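Local coordinates for tetratricopeptide TPR_2 repeat protein (Thermobaculum terrenum, PDB 5DJS) that is of unspecified function but joins tetratricopeptide repeats to a glycosyltransferase family 41 module of GT-B type that binds uridine-5'-diphosphate, at residues L339-P344 against L414-Y419; L347-K352 against E467-A472; P418-T423 against G445-S450. The protein carries 1 engineered substitution. All coordinates share one frame; numbering follows the deposited sequence.

Contact 1 of 3, residues L339-P344 against L414-Y419; sequences LSMIGP and LDTLPY. Engineered in segment 339-344: Met341 (natural residue Lys). With UDP (uridine-5'-diphosphate), chain E.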
loop_
_atom_site.group_PDB
_atom_site.type_symbol
_atom_site.label_atom_id
_atom_site.label_comp_id
_atom_site.label_asym_id
_atom_site.label_seq_id
_atom_site.Cartn_x
_atom_site.Cartn_y
_atom_site.Cartn_z
ATOM N N LEU A 339 -0.780 11.362 0.837
ATOM C CA LEU A 339 0.042 12.563 0.677
ATOM C C LEU A 339 1.493 12.271 0.298
ATOM O O LEU A 339 2.146 13.095 -0.349
ATOM C CB LEU A 339 -0.038 13.436 1.927
ATOM C CG LEU A 339 -1.459 13.937 2.252
ATOM C CD1 LEU A 339 -1.460 14.689 3.568
ATOM C CD2 LEU A 339 -2.044 14.818 1.149
ATOM N N SER A 340 1.980 11.083 0.655
ATOM C CA SER A 340 3.314 10.625 0.240
ATOM C C SER A 340 3.508 10.575 -1.285
ATOM O O SER A 340 4.628 10.755 -1.794
ATOM C CB SER A 340 3.598 9.248 0.842
ATOM O OG SER A 340 2.403 8.503 0.955
ATOM N N MET A 341 2.412 10.346 -2.001
ATOM C CA MET A 341 2.426 10.238 -3.455
ATOM C C MET A 341 2.368 11.598 -4.162
ATOM O O MET A 341 2.716 11.693 -5.341
ATOM C CB MET A 341 1.256 9.358 -3.884
ATOM C CG MET A 341 1.217 8.021 -3.145
ATOM S SD MET A 341 0.292 6.757 -4.008
ATOM C CE MET A 341 -1.080 6.558 -2.900
ATOM N N ILE A 342 1.942 12.641 -3.437
ATOM C CA ILE A 342 1.833 14.010 -3.957
ATOM C C ILE A 342 3.074 14.819 -3.560
ATOM O O ILE A 342 3.074 15.500 -2.533
ATOM C CB ILE A 342 0.557 14.720 -3.423
ATOM C CG1 ILE A 342 -0.691 13.879 -3.716
ATOM C CG2 ILE A 342 0.399 16.110 -4.041
ATOM C CD1 ILE A 342 -1.873 14.211 -2.836
ATOM N N GLY A 343 4.118 14.725 -4.383
ATOM C CA GLY A 343 5.349 15.501 -4.216
ATOM C C GLY A 343 5.623 16.511 -5.324
ATOM O O GLY A 343 4.762 16.747 -6.174
ATOM N N PRO A 344 6.829 17.118 -5.323
ATOM C CA PRO A 344 7.204 18.206 -6.235
ATOM C C PRO A 344 6.991 17.939 -7.718
ATOM O O PRO A 344 6.597 18.853 -8.450
ATOM C CB PRO A 344 8.699 18.377 -5.965
ATOM C CG PRO A 344 8.853 17.992 -4.535
ATOM C CD PRO A 344 7.906 16.842 -4.349
ATOM N N LEU A 414 -6.931 12.741 -11.421
ATOM C CA LEU A 414 -5.507 12.835 -11.758
ATOM C C LEU A 414 -4.723 11.862 -10.898
ATOM O O LEU A 414 -4.909 11.824 -9.682
ATOM C CB LEU A 414 -4.998 14.260 -11.529
ATOM C CG LEU A 414 -5.689 15.356 -12.340
ATOM C CD1 LEU A 414 -5.217 16.731 -11.893
ATOM C CD2 LEU A 414 -5.446 15.173 -13.827
ATOM N N ASP A 415 -3.856 11.081 -11.532
ATOM C CA ASP A 415 -3.047 10.069 -10.835
ATOM C C ASP A 415 -1.677 10.632 -10.502
ATOM O O ASP A 415 -1.179 11.516 -11.198
ATOM C CB ASP A 415 -2.896 8.836 -11.723
ATOM C CG ASP A 415 -2.068 7.730 -11.090
ATOM O OD1 ASP A 415 -2.281 7.443 -9.893
ATOM O OD2 ASP A 415 -1.200 7.150 -11.799
ATOM N N THR A 416 -1.073 10.110 -9.438
ATOM C CA THR A 416 0.228 10.590 -8.966
ATOM C C THR A 416 1.417 9.959 -9.697
ATOM O O THR A 416 1.303 8.912 -10.340
ATOM C CB THR A 416 0.385 10.346 -7.459
ATOM O OG1 THR A 416 0.053 8.988 -7.159
ATOM C CG2 THR A 416 -0.540 11.261 -6.671
ATOM N N LEU A 417 2.548 10.645 -9.602
ATOM C CA LEU A 417 3.836 10.143 -10.055
ATOM C C LEU A 417 4.915 10.578 -9.034
ATOM O O LEU A 417 4.699 11.546 -8.297
ATOM C CB LEU A 417 4.165 10.684 -11.451
ATOM C CG LEU A 417 4.075 12.207 -11.652
ATOM C CD1 LEU A 417 5.352 12.814 -12.225
ATOM C CD2 LEU A 417 2.890 12.554 -12.535
ATOM N N PRO A 418 6.053 9.878 -8.953
ATOM C CA PRO A 418 6.355 8.635 -9.686
ATOM C C PRO A 418 5.690 7.360 -9.135
ATOM O O PRO A 418 5.797 6.300 -9.775
ATOM C CB PRO A 418 7.879 8.523 -9.548
ATOM C CG PRO A 418 8.174 9.199 -8.257
ATOM C CD PRO A 418 7.213 10.352 -8.181
ATOM N N TYR A 419 5.053 7.452 -7.962
ATOM C CA TYR A 419 4.332 6.336 -7.366
ATOM C C TYR A 419 2.859 6.464 -7.820
ATOM O O TYR A 419 2.083 7.292 -7.304
ATOM C CB TYR A 419 4.486 6.377 -5.838
ATOM C CG TYR A 419 4.060 5.148 -5.029
ATOM C CD1 TYR A 419 2.798 4.556 -5.187
ATOM C CD2 TYR A 419 4.889 4.628 -4.029
ATOM C CE1 TYR A 419 2.397 3.466 -4.409
ATOM C CE2 TYR A 419 4.492 3.540 -3.249
ATOM C CZ TYR A 419 3.241 2.961 -3.444
ATOM O OH TYR A 419 2.820 1.884 -2.698
HETATM N N1 UDP E . -9.766 5.774 1.676
HETATM C C2 UDP E . -10.753 6.204 2.610
HETATM N N3 UDP E . -10.808 7.496 2.981
HETATM C C4 UDP E . -9.947 8.398 2.481
HETATM C C5 UDP E . -8.975 8.020 1.564
HETATM C C6 UDP E . -8.903 6.688 1.173
HETATM O O2 UDP E . -11.579 5.401 3.106
HETATM O O4 UDP E . -10.012 9.585 2.835
HETATM C "C1'" UDP E . -9.702 4.357 1.258
HETATM C "C2'" UDP E . -10.020 4.256 -0.221
HETATM O "O2'" UDP E . -10.921 3.158 -0.383
HETATM C "C3'" UDP E . -8.662 4.074 -0.890
HETATM C "C4'" UDP E . -7.758 3.485 0.192
HETATM O "O4'" UDP E . -8.406 3.763 1.442
HETATM O "O3'" UDP E . -8.720 3.229 -2.032
HETATM C "C5'" UDP E . -6.334 4.040 0.257
HETATM O "O5'" UDP E . -5.797 4.374 -1.022
HETATM P PA UDP E . -4.448 5.268 -1.111
HETATM O O1A UDP E . -3.362 4.494 -0.404
HETATM O O2A UDP E . -4.810 6.663 -0.656
HETATM O O3A UDP E . -4.058 5.396 -2.678
HETATM P PB UDP E . -3.841 4.145 -3.677
HETATM O O1B UDP E . -5.025 3.243 -3.488
HETATM O O2B UDP E . -3.858 4.776 -5.030
HETATM O O3B UDP E . -2.509 3.555 -3.279
#

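Contact 2 of 3, residues L347-K352 against E467-A472; sequences LDLWAK and EYIDIA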
loop_
_atom_site.group_PDB
_atom_site.type_symbol
_atom_site.label_atom_id
_atom_site.label_comp_id
_atom_site.label_asym_id
_atom_site.label_seq_id
_atom_site.Cartn_x
_atom_site.Cartn_y
_atom_site.Cartn_z
ATOM N N LEU A 347 2.978 18.145 -8.309
ATOM C CA LEU A 347 2.573 19.538 -8.082
ATOM C C LEU A 347 2.979 20.496 -9.211
ATOM O O LEU A 347 2.204 21.375 -9.555
ATOM C CB LEU A 347 3.104 20.049 -6.731
ATOM C CG LEU A 347 2.252 19.951 -5.446
ATOM C CD1 LEU A 347 0.924 19.229 -5.603
ATOM C CD2 LEU A 347 3.059 19.340 -4.308
ATOM N N ASP A 348 4.165 20.314 -9.792
ATOM C CA ASP A 348 4.580 21.108 -10.956
ATOM C C ASP A 348 3.589 20.953 -12.121
ATOM O O ASP A 348 3.194 21.946 -12.738
ATOM C CB ASP A 348 6.000 20.722 -11.425
ATOM C CG ASP A 348 7.121 21.172 -10.452
ATOM O OD1 ASP A 348 6.885 21.981 -9.523
ATOM O OD2 ASP A 348 8.265 20.711 -10.631
ATOM N N LEU A 349 3.180 19.713 -12.399
ATOM C CA LEU A 349 2.242 19.416 -13.491
ATOM C C LEU A 349 0.828 19.900 -13.204
ATOM O O LEU A 349 0.186 20.503 -14.065
ATOM C CB LEU A 349 2.199 17.910 -13.781
ATOM C CG LEU A 349 3.488 17.192 -14.186
ATOM C CD1 LEU A 349 3.156 15.829 -14.794
ATOM C CD2 LEU A 349 4.353 18.011 -15.147
ATOM N N TRP A 350 0.340 19.616 -12.000
ATOM C CA TRP A 350 -1.005 20.046 -11.596
ATOM C C TRP A 350 -1.174 21.568 -11.631
ATOM O O TRP A 350 -2.260 22.066 -11.943
ATOM C CB TRP A 350 -1.374 19.511 -10.205
ATOM C CG TRP A 350 -1.546 18.014 -10.129
ATOM C CD1 TRP A 350 -1.545 17.117 -11.166
ATOM C CD2 TRP A 350 -1.772 17.252 -8.946
ATOM N NE1 TRP A 350 -1.737 15.844 -10.693
ATOM C CE2 TRP A 350 -1.885 15.895 -9.333
ATOM C CE3 TRP A 350 -1.868 17.579 -7.585
ATOM C CZ2 TRP A 350 -2.098 14.863 -8.406
ATOM C CZ3 TRP A 350 -2.085 16.554 -6.663
ATOM C CH2 TRP A 350 -2.194 15.212 -7.080
ATOM N N ALA A 351 -0.102 22.291 -11.320
ATOM C CA ALA A 351 -0.092 23.746 -11.418
ATOM C C ALA A 351 -0.238 24.200 -12.868
ATOM O O ALA A 351 -1.058 25.071 -13.156
ATOM C CB ALA A 351 1.182 24.316 -10.810
ATOM N N LYS A 352 0.543 23.602 -13.770
ATOM C CA LYS A 352 0.496 23.947 -15.202
ATOM C C LYS A 352 -0.868 23.699 -15.848
ATOM O O LYS A 352 -1.314 24.491 -16.680
ATOM C CB LYS A 352 1.588 23.207 -15.981
ATOM C CG LYS A 352 2.979 23.756 -15.710
ATOM C CD LYS A 352 4.050 22.994 -16.464
ATOM C CE LYS A 352 5.434 23.486 -16.070
ATOM N NZ LYS A 352 6.497 22.677 -16.726
ATOM N N GLU A 467 2.682 15.354 -22.165
ATOM C CA GLU A 467 1.525 14.612 -22.686
ATOM C C GLU A 467 0.465 14.393 -21.600
ATOM O O GLU A 467 -0.731 14.360 -21.892
ATOM C CB GLU A 467 1.972 13.271 -23.292
ATOM C CG GLU A 467 0.866 12.486 -23.999
ATOM C CD GLU A 467 1.353 11.213 -24.688
ATOM O OE1 GLU A 467 2.575 10.923 -24.674
ATOM O OE2 GLU A 467 0.497 10.495 -25.252
ATOM N N TYR A 468 0.917 14.218 -20.357
ATOM C CA TYR A 468 0.031 14.129 -19.185
ATOM C C TYR A 468 -0.843 15.371 -19.102
ATOM O O TYR A 468 -2.058 15.259 -18.963
ATOM C CB TYR A 468 0.866 13.978 -17.907
ATOM C CG TYR A 468 0.121 13.872 -16.582
ATOM C CD1 TYR A 468 -0.394 15.003 -15.939
ATOM C CD2 TYR A 468 0.004 12.647 -15.927
ATOM C CE1 TYR A 468 -1.033 14.901 -14.710
ATOM C CE2 TYR A 468 -0.640 12.538 -14.699
ATOM C CZ TYR A 468 -1.152 13.662 -14.095
ATOM O OH TYR A 468 -1.789 13.542 -12.890
ATOM N N ILE A 469 -0.207 16.540 -19.209
ATOM C CA ILE A 469 -0.898 17.837 -19.170
ATOM C C ILE A 469 -1.934 17.924 -20.300
ATOM O O ILE A 469 -3.108 18.205 -20.040
ATOM C CB ILE A 469 0.100 19.024 -19.272
ATOM C CG1 ILE A 469 0.998 19.092 -18.026
ATOM C CG2 ILE A 469 -0.635 20.354 -19.410
ATOM C CD1 ILE A 469 2.262 19.911 -18.207
ATOM N N ASP A 470 -1.488 17.661 -21.536
ATOM C CA ASP A 470 -2.334 17.752 -22.747
ATOM C C ASP A 470 -3.603 16.906 -22.670
ATOM O O ASP A 470 -4.675 17.359 -23.081
ATOM C CB ASP A 470 -1.552 17.346 -24.008
ATOM C CG ASP A 470 -0.475 18.345 -24.388
ATOM O OD1 ASP A 470 -0.360 19.410 -23.750
ATOM O OD2 ASP A 470 0.278 18.059 -25.334
ATOM N N ILE A 471 -3.477 15.686 -22.147
ATOM C CA ILE A 471 -4.634 14.802 -21.973
ATOM C C ILE A 471 -5.623 15.398 -20.963
ATOM O O ILE A 471 -6.830 15.375 -21.203
ATOM C CB ILE A 471 -4.209 13.359 -21.597
ATOM C CG1 ILE A 471 -3.502 12.707 -22.796
ATOM C CG2 ILE A 471 -5.416 12.509 -21.201
ATOM C CD1 ILE A 471 -2.734 11.437 -22.484
ATOM N N ALA A 472 -5.108 15.941 -19.860
ATOM C CA ALA A 472 -5.947 16.560 -18.825
ATOM C C ALA A 472 -6.626 17.847 -19.316
ATOM O O ALA A 472 -7.768 18.132 -18.939
ATOM C CB ALA A 472 -5.130 16.842 -17.571
#

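Contact 3 of 3, residues P418-T423 against G445-S450; sequences PYSGCT and GRATSS. With UDP (uridine-5'-diphosphate), chain E.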
loop_
_atom_site.group_PDB
_atom_site.type_symbol
_atom_site.label_atom_id
_atom_site.label_comp_id
_atom_site.label_asym_id
_atom_site.label_seq_id
_atom_site.Cartn_x
_atom_site.Cartn_y
_atom_site.Cartn_z
ATOM N N PRO A 418 6.053 9.878 -8.953
ATOM C CA PRO A 418 6.355 8.635 -9.686
ATOM C C PRO A 418 5.690 7.360 -9.135
ATOM O O PRO A 418 5.797 6.300 -9.775
ATOM C CB PRO A 418 7.879 8.523 -9.548
ATOM C CG PRO A 418 8.174 9.199 -8.257
ATOM C CD PRO A 418 7.213 10.352 -8.181
ATOM N N TYR A 419 5.053 7.452 -7.962
ATOM C CA TYR A 419 4.332 6.336 -7.366
ATOM C C TYR A 419 2.859 6.464 -7.820
ATOM O O TYR A 419 2.083 7.292 -7.304
ATOM C CB TYR A 419 4.486 6.377 -5.838
ATOM C CG TYR A 419 4.060 5.148 -5.029
ATOM C CD1 TYR A 419 2.798 4.556 -5.187
ATOM C CD2 TYR A 419 4.889 4.628 -4.029
ATOM C CE1 TYR A 419 2.397 3.466 -4.409
ATOM C CE2 TYR A 419 4.492 3.540 -3.249
ATOM C CZ TYR A 419 3.241 2.961 -3.444
ATOM O OH TYR A 419 2.820 1.884 -2.698
ATOM N N SER A 420 2.483 5.620 -8.780
ATOM C CA SER A 420 1.126 5.613 -9.308
ATOM C C SER A 420 0.168 4.980 -8.325
ATOM O O SER A 420 0.497 3.980 -7.676
ATOM C CB SER A 420 1.032 4.843 -10.621
ATOM O OG SER A 420 -0.331 4.667 -10.968
ATOM N N GLY A 421 -1.026 5.558 -8.245
ATOM C CA GLY A 421 -2.081 5.013 -7.422
ATOM C C GLY A 421 -2.614 3.727 -8.024
ATOM O O GLY A 421 -2.192 3.316 -9.101
ATOM N N CYS A 422 -3.531 3.080 -7.322
ATOM C CA CYS A 422 -4.063 1.812 -7.780
ATOM C C CYS A 422 -5.523 1.704 -7.419
ATOM O O CYS A 422 -6.377 1.769 -8.296
ATOM C CB CYS A 422 -3.269 0.648 -7.186
ATOM S SG CYS A 422 -3.921 -0.976 -7.616
ATOM N N THR A 423 -5.815 1.586 -6.131
ATOM C CA THR A 423 -7.192 1.355 -5.730
ATOM C C THR A 423 -8.011 2.650 -5.838
ATOM O O THR A 423 -9.205 2.574 -6.130
ATOM C CB THR A 423 -7.375 0.569 -4.387
ATOM O OG1 THR A 423 -8.275 1.261 -3.524
ATOM C CG2 THR A 423 -6.068 0.286 -3.643
ATOM N N GLY A 445 5.340 2.985 -10.873
ATOM C CA GLY A 445 4.623 4.010 -11.651
ATOM C C GLY A 445 3.745 3.493 -12.788
ATOM O O GLY A 445 3.605 4.180 -13.804
ATOM N N ARG A 446 3.161 2.292 -12.629
ATOM C CA ARG A 446 2.363 1.640 -13.691
ATOM C C ARG A 446 1.083 0.930 -13.240
ATOM O O ARG A 446 0.436 0.269 -14.054
ATOM C CB ARG A 446 3.242 0.636 -14.443
ATOM C CG ARG A 446 4.236 1.268 -15.396
ATOM C CD ARG A 446 5.220 0.235 -15.901
ATOM N NE ARG A 446 4.801 -0.327 -17.175
ATOM C CZ ARG A 446 5.238 0.059 -18.375
ATOM N NH1 ARG A 446 6.136 1.035 -18.518
ATOM N NH2 ARG A 446 4.775 -0.550 -19.461
ATOM N N ALA A 447 0.695 1.054 -11.977
ATOM C CA ALA A 447 -0.528 0.395 -11.517
ATOM C C ALA A 447 -1.755 0.903 -12.296
ATOM O O ALA A 447 -2.633 0.116 -12.660
ATOM C CB ALA A 447 -0.725 0.594 -10.019
ATOM N N THR A 448 -1.800 2.209 -12.558
ATOM C CA THR A 448 -2.918 2.815 -13.284
ATOM C C THR A 448 -2.746 2.712 -14.792
ATOM O O THR A 448 -3.716 2.432 -15.501
ATOM C CB THR A 448 -3.092 4.295 -12.923
ATOM O OG1 THR A 448 -1.831 4.969 -13.053
ATOM C CG2 THR A 448 -3.545 4.440 -11.559
ATOM N N SER A 449 -1.527 2.938 -15.286
ATOM C CA SER A 449 -1.269 2.774 -16.714
ATOM C C SER A 449 -1.809 1.403 -17.169
ATOM O O SER A 449 -2.523 1.331 -18.161
ATOM C CB SER A 449 0.221 2.956 -17.064
ATOM O OG SER A 449 0.969 1.789 -16.783
ATOM N N SER A 450 -1.510 0.345 -16.409
ATOM C CA SER A 450 -1.971 -1.011 -16.719
ATOM C C SER A 450 -3.496 -1.111 -16.684
ATOM O O SER A 450 -4.120 -1.503 -17.672
ATOM C CB SER A 450 -1.356 -2.021 -15.740
ATOM O OG SER A 450 -1.802 -3.343 -16.002
HETATM N N1 UDP E . -9.766 5.774 1.676
HETATM C C2 UDP E . -10.753 6.204 2.610
HETATM N N3 UDP E . -10.808 7.496 2.981
HETATM C C4 UDP E . -9.947 8.398 2.481
HETATM C C5 UDP E . -8.975 8.020 1.564
HETATM C C6 UDP E . -8.903 6.688 1.173
HETATM O O2 UDP E . -11.579 5.401 3.106
HETATM O O4 UDP E . -10.012 9.585 2.835
HETATM C "C1'" UDP E . -9.702 4.357 1.258
HETATM C "C2'" UDP E . -10.020 4.256 -0.221
HETATM O "O2'" UDP E . -10.921 3.158 -0.383
HETATM C "C3'" UDP E . -8.662 4.074 -0.890
HETATM C "C4'" UDP E . -7.758 3.485 0.192
HETATM O "O4'" UDP E . -8.406 3.763 1.442
HETATM O "O3'" UDP E . -8.720 3.229 -2.032
HETATM C "C5'" UDP E . -6.334 4.040 0.257
HETATM O "O5'" UDP E . -5.797 4.374 -1.022
HETATM P PA UDP E . -4.448 5.268 -1.111
HETATM O O1A UDP E . -3.362 4.494 -0.404
HETATM O O2A UDP E . -4.810 6.663 -0.656
HETATM O O3A UDP E . -4.058 5.396 -2.678
HETATM P PB UDP E . -3.841 4.145 -3.677
HETATM O O1B UDP E . -5.025 3.243 -3.488
HETATM O O2B UDP E . -3.858 4.776 -5.030
HETATM O O3B UDP E . -2.509 3.555 -3.279
#

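Contact 1 of 3, residues L339-P344 against L414-Y419
Thr416 OG1 gives its proton to Tyr419 O at 2.6 Å, tying together two residues of the loop 414-419 that press on Met341. The donor lies in the carbonyl plane. With chi1 at 50°, OG1 sits between the backbone N and the carbonyl carbon of Thr416, and from there it bridges the turn that passes through the cis peptide before Pro418. The bond stays within the loop, and no hydrogen bond crosses to 339-344; the two segments meet by van der Waals contact. Thr416 sets its CB 3.4 Å from Met341 O and its OG1 3.5 Å from Met341 CB, so the threonine lies against the start of the methionine chain as well as its carbonyl. Farther out, Met341 SD comes 3.5 Å from Tyr419 CD1. It makes a Met-aromatic contact 4.3 Å from the centroid of the Tyr419 ring and 43° off its normal, an oblique approach. The Met341 chain bends at its last torsion (chi3 -113°) and brings CE to 3.2 Å from UDP O3A, the oxygen joining the two phosphorus atoms. Met341 is an engineered residue in place of the natural lysine. Ile342 makes a lighter contact: its side chain and that of Thr416 cross at about a right angle, Ile342 CG1 lying 4.0 Å from Thr416 CG2. Tyr419 also meets the ring of Tyr123, the two planes nearly parallel. The contact is buried where two loops leave adjacent parallel strands: 339-344 runs from strand 332-335 to helix 344-356, whose Leu347 and Trp350 pack on Ile342, while 414-419 follows strand 412-414 and leads toward helix 423-430.

Contact 2 of 3, residues L347-K352 against E467-A472
Leu349 lays its CD1 over one face of the Tyr468 ring, 4.2 Å from the centroid, a CH-pi contact. Its other branch, CD2, reaches 4.2 Å to Ile469 CD1, so one leucine fork spans two successive residues of helix 465-477. Trp350 points its CB away from that helix, but the indole swings back: NE1 donates to Tyr468 OH at 3.2 Å, a nearly straight bond (166°) that lies in the indole plane. Tyr468 holds its CG anti to the backbone N (chi1 180°), which carries the ring toward Leu349 and Trp350. Tyr468 OH has a second partner, Asp415 O, in the loop after strand 412-414, so this buried hydroxyl accepts from the indole and gives its own proton to the carbonyl. Lys352 closes the contact toward solvent. Its aliphatic CD lies 4.0 Å from Ile469 CD1, while the extended chain carries the ammonium away. The short helical segments have axes 9.8 Å apart at closest approach and cross at -37°. Trp350, Tyr468 and Ala472 all rest on Leu414 of strand 412-414. Neighbouring helices packed on one face of a parallel sheet form one helical layer of the alpha/beta/alpha sandwich of a Rossmann-like GT-B domain.

Contact 3 of 3, residues P418-T423 against G445-S450
This is a buried loop-to-helix contact of mixed polar and apolar character, in which the loop after strand 412-414 packs on the N-terminal turn of helix 447-454, beside the UDP pocket. Ser420 is the polar link: its OG, set opposite the backbone N (chi1 170°), accepts the N-H of Thr448, with Ser420 OG 3.3 Å from Thr448 N and an N-H...O angle of 148°. Ser420 OG and Thr448 OG1 are both hydrogen-bonded to Asp415 OD2, and Asp415 OD1 takes the N-H of Gly421, so one carboxylate positions the loop and the helix start together. The loop then enters helix 423-430, with Cys422 at its N-cap. Phosphate held by backbone N-H groups at a helix start is a familiar arrangement in Rossmann-like domains. Here Cys422 N hydrogen-bonds to UDP O2B at 2.9 Å, and Thr423 N makes a weak hydrogen bond to UDP O1B. The partial positive charge of the helix end probably favours the diphosphate, while Thr423 OG1 hydrogen-bonds to the ribose O3' of UDP. Next to Gly421, Cys422 CB meets Ala447 CB at 3.8 Å, and the same methyl lies beside Gly421 O. Earlier in the loop, Pro418 O faces Gly445 CA at 3.2 Å.

How the contacts relate
All three contacts belong to the domain whose parallel sheet holds strand 412-414. Contacts 1 and 3 are interior and both touch UDP; they share Pro418 and Tyr419 on the same loop, one pressing it against the side chain of the engineered Met341 and the other fixing it through hydroxyls and main-chain N-H groups. Contact 2 lies farther from the chain centre, joins two regular helices, and is largely hydrophobic with one edge reaching solvent. Its single cross-segment hydrogen bond is between side chains, that of contact 3 runs from backbone to side chain, and contact 1 has none. Asp415 is the residue common to their surroundings, although contacts 2 and 3 stay about 8 Å apart at their nearest atoms.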